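Local coordinates for malonyl CoA:acyl carrier protein malonyltransferase (Streptomyces coelicolor, PDB 1NM2) that probably transfers the malonyl group from malonyl-CoA to holo acyl carrier protein, the step that supplies malonyl units to fatty acid biosynthesis, at residues Leu63-Gly68 and Ala115-Val120; Ala172-Gln177 and Thr203-Pro208; Lys226-Ser231 and Lys266-Thr271. One frame throughout, in Å; residues are numbered along the deposited sequence.

Contact 1. Residues Leu63-Gly68 and Ala115-Val120; sequences LLVAAG and AALSLV
Val-65 meets Leu-117 and Val-120 with its two methyl branches; no hydrogen bond joins the segments, and the side chains meet through carbon alone. With CG1 anti to the backbone N (chi1 177°), that branch turns to Leu-117, while CG2 is left for Val-120. Val-65 CG1 lies 3.5 Å from Leu-117 CD2, tighter than usual for two carbons, the two side chains lying alongside and pointing opposite ways. The same Leu-117 CD2 stands 4.1 Å from Ala-66 CB and 3.7 Å from Ala-66 N, so one methyl settles over the turn between two residues; the small alanine leaves room for it. These segments belong to helices 57-75 and 113-132 of the acyltransferase domain; the two segments run nearly antiparallel (160°), their axes 9.6 Å apart at closest. At Val-120 the meeting is tip to tip: Val-65 CG2 is 3.7 Å from Val-120 CG2 and 3.8 Å from Val-120 CG1. Branched at CB, both valines offer methyls close to their backbones, which suits a buried interface between helices. Around these residues, Trp-34 of helix 27-38 touches both Ala-66 and Leu-117, whereas Thr-103 of helix 100-107 packs on Val-65.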
loop_
_atom_site.group_PDB
_atom_site.type_symbol
_atom_site.label_atom_id
_atom_site.label_comp_id
_atom_site.label_asym_id
_atom_site.label_seq_id
_atom_site.Cartn_x
_atom_site.Cartn_y
_atom_site.Cartn_z
ATOM N N LEU A 63 5.697 -6.288 -7.447
ATOM C CA LEU A 63 6.998 -5.632 -7.375
ATOM C C LEU A 63 7.135 -4.856 -6.064
ATOM O O LEU A 63 8.174 -4.908 -5.408
ATOM C CB LEU A 63 7.180 -4.680 -8.560
ATOM C CG LEU A 63 8.468 -3.849 -8.601
ATOM C CD1 LEU A 63 9.696 -4.760 -8.571
ATOM C CD2 LEU A 63 8.473 -3.010 -9.882
ATOM N N LEU A 64 6.086 -4.129 -5.692
ATOM C CA LEU A 64 6.099 -3.349 -4.458
ATOM C C LEU A 64 6.237 -4.243 -3.231
ATOM O O LEU A 64 6.974 -3.915 -2.301
ATOM C CB LEU A 64 4.815 -2.512 -4.341
ATOM C CG LEU A 64 4.772 -1.252 -5.212
ATOM C CD1 LEU A 64 3.360 -0.701 -5.287
ATOM C CD2 LEU A 64 5.730 -0.223 -4.628
ATOM N N VAL A 65 5.534 -5.371 -3.230
ATOM C CA VAL A 65 5.586 -6.293 -2.096
ATOM C C VAL A 65 6.978 -6.913 -1.949
ATOM O O VAL A 65 7.514 -7.002 -0.841
ATOM C CB VAL A 65 4.521 -7.412 -2.234
ATOM C CG1 VAL A 65 4.647 -8.401 -1.084
ATOM C CG2 VAL A 65 3.105 -6.798 -2.226
ATOM N N ALA A 66 7.566 -7.328 -3.066
ATOM C CA ALA A 66 8.900 -7.917 -3.037
ATOM C C ALA A 66 9.910 -6.899 -2.528
ATOM O O ALA A 66 10.831 -7.245 -1.788
ATOM C CB ALA A 66 9.298 -8.397 -4.428
ATOM N N ALA A 67 9.743 -5.643 -2.930
ATOM C CA ALA A 67 10.652 -4.582 -2.495
ATOM C C ALA A 67 10.556 -4.374 -0.984
ATOM O O ALA A 67 11.573 -4.218 -0.307
ATOM C CB ALA A 67 10.323 -3.274 -3.223
ATOM N N GLY A 68 9.329 -4.370 -0.471
ATOM C CA GLY A 68 9.104 -4.182 0.954
ATOM C C GLY A 68 9.648 -5.324 1.790
ATOM O O GLY A 68 10.293 -5.104 2.825
ATOM N N ALA A 115 3.687 -16.924 -0.277
ATOM C CA ALA A 115 2.230 -16.957 -0.255
ATOM C C ALA A 115 1.681 -15.547 -0.479
ATOM O O ALA A 115 0.657 -15.362 -1.142
ATOM C CB ALA A 115 1.740 -17.500 1.088
ATOM N N ALA A 116 2.369 -14.556 0.080
ATOM C CA ALA A 116 1.955 -13.164 -0.051
ATOM C C ALA A 116 2.149 -12.668 -1.480
ATOM O O ALA A 116 1.287 -11.990 -2.031
ATOM C CB ALA A 116 2.750 -12.289 0.921
ATOM N N LEU A 117 3.288 -13.006 -2.077
ATOM C CA LEU A 117 3.582 -12.590 -3.442
ATOM C C LEU A 117 2.617 -13.266 -4.413
ATOM O O LEU A 117 2.230 -12.680 -5.420
ATOM C CB LEU A 117 5.031 -12.935 -3.797
ATOM C CG LEU A 117 6.095 -12.174 -2.994
ATOM C CD1 LEU A 117 7.462 -12.739 -3.302
ATOM C CD2 LEU A 117 6.049 -10.686 -3.330
ATOM N N SER A 118 2.225 -14.495 -4.096
ATOM C CA SER A 118 1.285 -15.233 -4.931
ATOM C C SER A 118 -0.090 -14.576 -4.840
ATOM O O SER A 118 -0.807 -14.455 -5.835
ATOM C CB SER A 118 1.194 -16.688 -4.471
ATOM O OG SER A 118 0.198 -17.392 -5.202
ATOM N N LEU A 119 -0.449 -14.144 -3.637
ATOM C CA LEU A 119 -1.731 -13.490 -3.412
ATOM C C LEU A 119 -1.791 -12.130 -4.105
ATOM O O LEU A 119 -2.794 -11.786 -4.736
ATOM C CB LEU A 119 -1.967 -13.290 -1.913
ATOM C CG LEU A 119 -3.296 -12.626 -1.538
ATOM C CD1 LEU A 119 -4.446 -13.596 -1.811
ATOM C CD2 LEU A 119 -3.275 -12.229 -0.064
ATOM N N VAL A 120 -0.721 -11.350 -3.975
ATOM C CA VAL A 120 -0.690 -10.021 -4.573
ATOM C C VAL A 120 -0.569 -10.068 -6.100
ATOM O O VAL A 120 -1.025 -9.154 -6.789
ATOM C CB VAL A 120 0.441 -9.156 -3.951
ATOM C CG1 VAL A 120 1.801 -9.583 -4.480
ATOM C CG2 VAL A 120 0.177 -7.692 -4.229
#

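Contact 2. Residues Ala172-Gln177 and Thr203-Pro208; sequences AGTMEQ and TRHMAP
A capping box at the start of helix 175-183 faces an ST turn that leads into helix 207-217, where the mixed sheet meets the helical part of the acyltransferase fold. In the box, Thr-174 N donates to Gln-177 OE1 at 3.0 Å, nearly straight (166°) but with the donor tilted 31° from the carbonyl plane. In the turn, Thr-203 OG1 accepts from His-205 N at 3.1 Å and itself bonds to the carbonyl O of Ala-200; a weak bond from His-205 ND1 reaches it in the plane of the imidazole, at the ring edge. Threonine suits this place because its two branches divide the work: with OG1 between the backbone N and the carbonyl carbon (chi1 73°), CG2 is directed to the end of strand 168-172, where it lies 3.6 Å from Ala-172 CB. With an alanine here both branches go, which would probably leave His-205 N without its acceptor and Ala-200 O without this partner, and open a gap beside Ala-172. Gly-173 turns the chain where a side chain would run into Gln-177 OE1, and its CA stays 4.4 Å from His-205 CE1. Thr-174 CG2 also comes against the ring, obliquely, 4.0 Å from His-205 NE2 and 4.1 Å from His-205 CE1.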
loop_
_atom_site.group_PDB
_atom_site.type_symbol
_atom_site.label_atom_id
_atom_site.label_comp_id
_atom_site.label_asym_id
_atom_site.label_seq_id
_atom_site.Cartn_x
_atom_site.Cartn_y
_atom_site.Cartn_z
ATOM N N ALA A 172 -13.076 8.281 -6.623
ATOM C CA ALA A 172 -13.046 7.209 -7.604
ATOM C C ALA A 172 -14.449 6.895 -8.106
ATOM O O ALA A 172 -15.423 6.958 -7.355
ATOM C CB ALA A 172 -12.418 5.959 -6.997
ATOM N N GLY A 173 -14.538 6.554 -9.383
ATOM C CA GLY A 173 -15.816 6.227 -9.985
ATOM C C GLY A 173 -15.638 6.114 -11.485
ATOM O O GLY A 173 -14.526 5.849 -11.960
ATOM N N THR A 174 -16.720 6.308 -12.235
ATOM C CA THR A 174 -16.650 6.225 -13.688
ATOM C C THR A 174 -15.968 7.472 -14.235
ATOM O O THR A 174 -15.900 8.502 -13.562
ATOM C CB THR A 174 -18.060 6.110 -14.327
ATOM O OG1 THR A 174 -18.800 7.313 -14.089
ATOM C CG2 THR A 174 -18.822 4.934 -13.736
ATOM N N MET A 175 -15.457 7.377 -15.457
ATOM C CA MET A 175 -14.795 8.514 -16.073
ATOM C C MET A 175 -15.767 9.683 -16.249
ATOM O O MET A 175 -15.369 10.838 -16.149
ATOM C CB MET A 175 -14.186 8.107 -17.420
ATOM C CG MET A 175 -13.026 7.122 -17.281
ATOM S SD MET A 175 -11.724 7.739 -16.172
ATOM C CE MET A 175 -10.736 8.697 -17.330
ATOM N N GLU A 176 -17.042 9.389 -16.496
ATOM C CA GLU A 176 -18.038 10.451 -16.653
ATOM C C GLU A 176 -18.192 11.223 -15.345
ATOM O O GLU A 176 -18.231 12.453 -15.339
ATOM C CB GLU A 176 -19.399 9.877 -17.045
ATOM C CG GLU A 176 -19.434 9.158 -18.377
ATOM C CD GLU A 176 -20.850 8.831 -18.811
ATOM O OE1 GLU A 176 -21.609 8.270 -17.990
ATOM O OE2 GLU A 176 -21.203 9.134 -19.970
ATOM N N GLN A 177 -18.285 10.495 -14.238
ATOM C CA GLN A 177 -18.429 11.119 -12.930
ATOM C C GLN A 177 -17.170 11.902 -12.573
ATOM O O GLN A 177 -17.249 13.024 -12.067
ATOM C CB GLN A 177 -18.709 10.053 -11.862
ATOM C CG GLN A 177 -19.918 9.181 -12.177
ATOM C CD GLN A 177 -20.083 8.000 -11.225
ATOM O OE1 GLN A 177 -19.109 7.351 -10.834
ATOM N NE2 GLN A 177 -21.325 7.702 -10.873
ATOM N N THR A 203 -13.522 0.544 -4.708
ATOM C CA THR A 203 -14.932 0.877 -4.909
ATOM C C THR A 203 -15.622 -0.417 -5.344
ATOM O O THR A 203 -14.959 -1.425 -5.627
ATOM C CB THR A 203 -15.150 1.917 -6.032
ATOM O OG1 THR A 203 -14.926 1.294 -7.305
ATOM C CG2 THR A 203 -14.214 3.101 -5.863
ATOM N N ARG A 204 -16.950 -0.382 -5.404
ATOM C CA ARG A 204 -17.736 -1.543 -5.804
ATOM C C ARG A 204 -17.364 -2.008 -7.208
ATOM O O ARG A 204 -17.693 -3.130 -7.611
ATOM C CB ARG A 204 -19.230 -1.210 -5.775
ATOM C CG ARG A 204 -19.657 -0.214 -6.844
ATOM C CD ARG A 204 -21.175 -0.146 -6.965
ATOM N NE ARG A 204 -21.591 0.666 -8.106
ATOM C CZ ARG A 204 -21.348 1.968 -8.222
ATOM N NH1 ARG A 204 -20.692 2.611 -7.263
ATOM N NH2 ARG A 204 -21.755 2.627 -9.302
ATOM N N HIS A 205 -16.701 -1.143 -7.967
ATOM C CA HIS A 205 -16.299 -1.524 -9.311
ATOM C C HIS A 205 -15.280 -2.661 -9.273
ATOM O O HIS A 205 -15.005 -3.281 -10.296
ATOM C CB HIS A 205 -15.735 -0.318 -10.072
ATOM C CG HIS A 205 -16.791 0.615 -10.579
ATOM N ND1 HIS A 205 -17.022 1.857 -10.024
ATOM C CD2 HIS A 205 -17.710 0.467 -11.563
ATOM C CE1 HIS A 205 -18.039 2.431 -10.643
ATOM N NE2 HIS A 205 -18.474 1.608 -11.580
ATOM N N MET A 206 -14.735 -2.935 -8.088
ATOM C CA MET A 206 -13.756 -4.015 -7.909
ATOM C C MET A 206 -14.414 -5.291 -7.380
ATOM O O MET A 206 -13.723 -6.250 -7.026
ATOM C CB MET A 206 -12.651 -3.590 -6.931
ATOM C CG MET A 206 -11.685 -2.543 -7.473
ATOM S SD MET A 206 -10.790 -3.110 -8.942
ATOM C CE MET A 206 -11.646 -2.181 -10.204
ATOM N N ALA A 207 -15.744 -5.297 -7.322
ATOM C CA ALA A 207 -16.486 -6.455 -6.831
ATOM C C ALA A 207 -16.020 -7.759 -7.471
ATOM O O ALA A 207 -15.830 -8.759 -6.778
ATOM C CB ALA A 207 -18.002 -6.264 -7.061
ATOM N N PRO A 208 -15.831 -7.772 -8.804
ATOM C CA PRO A 208 -15.379 -9.014 -9.439
ATOM C C PRO A 208 -13.952 -9.388 -9.038
ATOM O O PRO A 208 -13.562 -10.547 -9.145
ATOM C CB PRO A 208 -15.525 -8.716 -10.934
ATOM C CG PRO A 208 -15.333 -7.243 -11.014
ATOM C CD PRO A 208 -16.082 -6.723 -9.810
#

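Contact 3. Residues Lys226-Ser231 and Lys266-Thr271; sequences KVTYVS and KELGVT
Leu-268 reaches across to Thr-228 and Val-230 with a single methyl, CD1, and this small apolar patch is the whole of the contact. The more enclosed side is at Val-230, a buried residue whose CG2 stands 4.5 Å from Leu-268 CD1. Val-230 also packs on Cys-261, Thr-264 and Phe-265 of helix 258-267 and on Ala-95 of strand 93-96, so a compact, branched hydrocarbon fits between strand and helix. With CG anti to the carbonyl carbon (chi1 -66°), the leucine is extended toward the sheet. The topology is that of the parallel sheet in the alpha/beta hydrolase-like core: strand 228-229 is its outermost strand on this side, joined by backbone hydrogen bonds from Thr-228 and Val-230 to Val-94, and helix 258-267 covers that edge. The more open side is at Thr-228, where the distance is much the same (CG2 4.4 Å from Leu-268 CD1); a threonine, half apolar and half polar, suits a partly exposed position. No hydrogen bond joins the segments, and they bury just 76 Å² between them. Leu-268 itself is partly exposed, and beyond it the helix ends in a Schellman motif at the exposed Gly-269, whose positive phi (73°) favours glycine and whose N bonds to Lys-266 O at 2.7 Å.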
loop_
_atom_site.group_PDB
_atom_site.type_symbol
_atom_site.label_atom_id
_atom_site.label_comp_id
_atom_site.label_asym_id
_atom_site.label_seq_id
_atom_site.Cartn_x
_atom_site.Cartn_y
_atom_site.Cartn_z
ATOM N N LYS A 226 1.787 -11.873 14.840
ATOM C CA LYS A 226 2.678 -11.926 16.001
ATOM C C LYS A 226 3.013 -10.514 16.467
ATOM O O LYS A 226 3.576 -10.315 17.544
ATOM C CB LYS A 226 3.967 -12.669 15.639
ATOM C CG LYS A 226 3.741 -14.091 15.159
ATOM C CD LYS A 226 5.042 -14.732 14.691
ATOM C CE LYS A 226 4.795 -16.117 14.098
ATOM N NZ LYS A 226 6.052 -16.755 13.586
ATOM N N VAL A 227 2.672 -9.541 15.629
ATOM C CA VAL A 227 2.902 -8.134 15.916
ATOM C C VAL A 227 1.579 -7.430 15.627
ATOM O O VAL A 227 0.824 -7.866 14.755
ATOM C CB VAL A 227 3.992 -7.547 14.996
ATOM C CG1 VAL A 227 4.314 -6.126 15.415
ATOM C CG2 VAL A 227 5.241 -8.421 15.037
ATOM N N THR A 228 1.296 -6.355 16.356
ATOM C CA THR A 228 0.056 -5.612 16.158
ATOM C C THR A 228 -0.107 -5.238 14.683
ATOM O O THR A 228 0.765 -4.599 14.096
ATOM C CB THR A 228 0.041 -4.335 17.011
ATOM O OG1 THR A 228 0.212 -4.685 18.393
ATOM C CG2 THR A 228 -1.283 -3.601 16.841
ATOM N N TYR A 229 -1.227 -5.645 14.096
ATOM C CA TYR A 229 -1.514 -5.378 12.688
ATOM C C TYR A 229 -2.672 -4.380 12.558
ATOM O O TYR A 229 -3.799 -4.678 12.951
ATOM C CB TYR A 229 -1.877 -6.692 11.986
ATOM C CG TYR A 229 -2.143 -6.552 10.505
ATOM C CD1 TYR A 229 -1.122 -6.726 9.572
ATOM C CD2 TYR A 229 -3.413 -6.210 10.039
ATOM C CE1 TYR A 229 -1.361 -6.563 8.207
ATOM C CE2 TYR A 229 -3.659 -6.040 8.684
ATOM C CZ TYR A 229 -2.630 -6.217 7.775
ATOM O OH TYR A 229 -2.874 -6.026 6.437
ATOM N N VAL A 230 -2.389 -3.204 12.001
ATOM C CA VAL A 230 -3.399 -2.158 11.829
ATOM C C VAL A 230 -3.979 -2.217 10.419
ATOM O O VAL A 230 -3.239 -2.148 9.436
ATOM C CB VAL A 230 -2.786 -0.759 12.075
ATOM C CG1 VAL A 230 -3.856 0.321 11.932
ATOM C CG2 VAL A 230 -2.174 -0.703 13.468
ATOM N N SER A 231 -5.305 -2.312 10.332
ATOM C CA SER A 231 -6.013 -2.436 9.052
ATOM C C SER A 231 -6.585 -1.175 8.391
ATOM O O SER A 231 -7.150 -0.301 9.056
ATOM C CB SER A 231 -7.132 -3.477 9.213
ATOM O OG SER A 231 -8.031 -3.474 8.115
ATOM N N LYS A 266 -1.224 6.826 16.818
ATOM C CA LYS A 266 -1.198 7.802 17.905
ATOM C C LYS A 266 -1.672 7.141 19.190
ATOM O O LYS A 266 -1.030 7.252 20.238
ATOM C CB LYS A 266 -2.122 8.981 17.599
ATOM C CG LYS A 266 -1.790 9.775 16.343
ATOM C CD LYS A 266 -2.737 10.962 16.233
ATOM C CE LYS A 266 -2.668 11.636 14.878
ATOM N NZ LYS A 266 -3.747 12.657 14.739
ATOM N N GLU A 267 -2.812 6.463 19.106
ATOM C CA GLU A 267 -3.381 5.776 20.256
ATOM C C GLU A 267 -2.390 4.762 20.820
ATOM O O GLU A 267 -2.423 4.450 22.008
ATOM C CB GLU A 267 -4.687 5.073 19.859
ATOM C CG GLU A 267 -5.800 6.025 19.429
ATOM C CD GLU A 267 -7.091 5.308 19.052
ATOM O OE1 GLU A 267 -7.091 4.550 18.055
ATOM O OE2 GLU A 267 -8.108 5.502 19.755
ATOM N N LEU A 268 -1.507 4.252 19.966
ATOM C CA LEU A 268 -0.508 3.277 20.393
ATOM C C LEU A 268 0.747 3.971 20.925
ATOM O O LEU A 268 1.681 3.312 21.380
ATOM C CB LEU A 268 -0.123 2.352 19.228
ATOM C CG LEU A 268 -1.150 1.383 18.625
ATOM C CD1 LEU A 268 -0.533 0.687 17.420
ATOM C CD2 LEU A 268 -1.585 0.353 19.660
ATOM N N GLY A 269 0.769 5.297 20.857
ATOM C CA GLY A 269 1.919 6.046 21.341
ATOM C C GLY A 269 3.151 5.958 20.451
ATOM O O GLY A 269 4.283 6.019 20.936
ATOM N N VAL A 270 2.937 5.820 19.147
ATOM C CA VAL A 270 4.035 5.724 18.188
ATOM C C VAL A 270 5.075 6.832 18.392
ATOM O O VAL A 270 4.722 8.000 18.563
ATOM C CB VAL A 270 3.492 5.799 16.738
ATOM C CG1 VAL A 270 2.750 7.118 16.526
ATOM C CG2 VAL A 270 4.635 5.647 15.740
ATOM N N THR A 271 6.354 6.462 18.377
ATOM C CA THR A 271 7.434 7.435 18.546
ATOM C C THR A 271 8.336 7.492 17.313
ATOM O O THR A 271 9.104 8.440 17.135
ATOM C CB THR A 271 8.307 7.119 19.788
ATOM O OG1 THR A 271 8.805 5.777 19.700
ATOM C CG2 THR A 271 7.493 7.289 21.078
#

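Overall arrangement
From the N terminus the chain closes three loops in series, none nested in or crossing another. Contact 1 comes first, joining helix 57-75 to helix 113-132 across 46 residues that include strand 93-96 of the parallel sheet. Contact 2 then closes a 25-residue loop through helix 175-183 and strand 189-194, tying the mixed sheet to the entry of helix 207-217. Contact 3 follows after that helix, bringing the edge of the parallel sheet to the end of helix 258-267 over 34 residues. The contacts do not touch: contact 1 has its centre about 22 Å from that of contact 3 and 25 Å from that of contact 2, while contacts 2 and 3 have centres 31 Å apart.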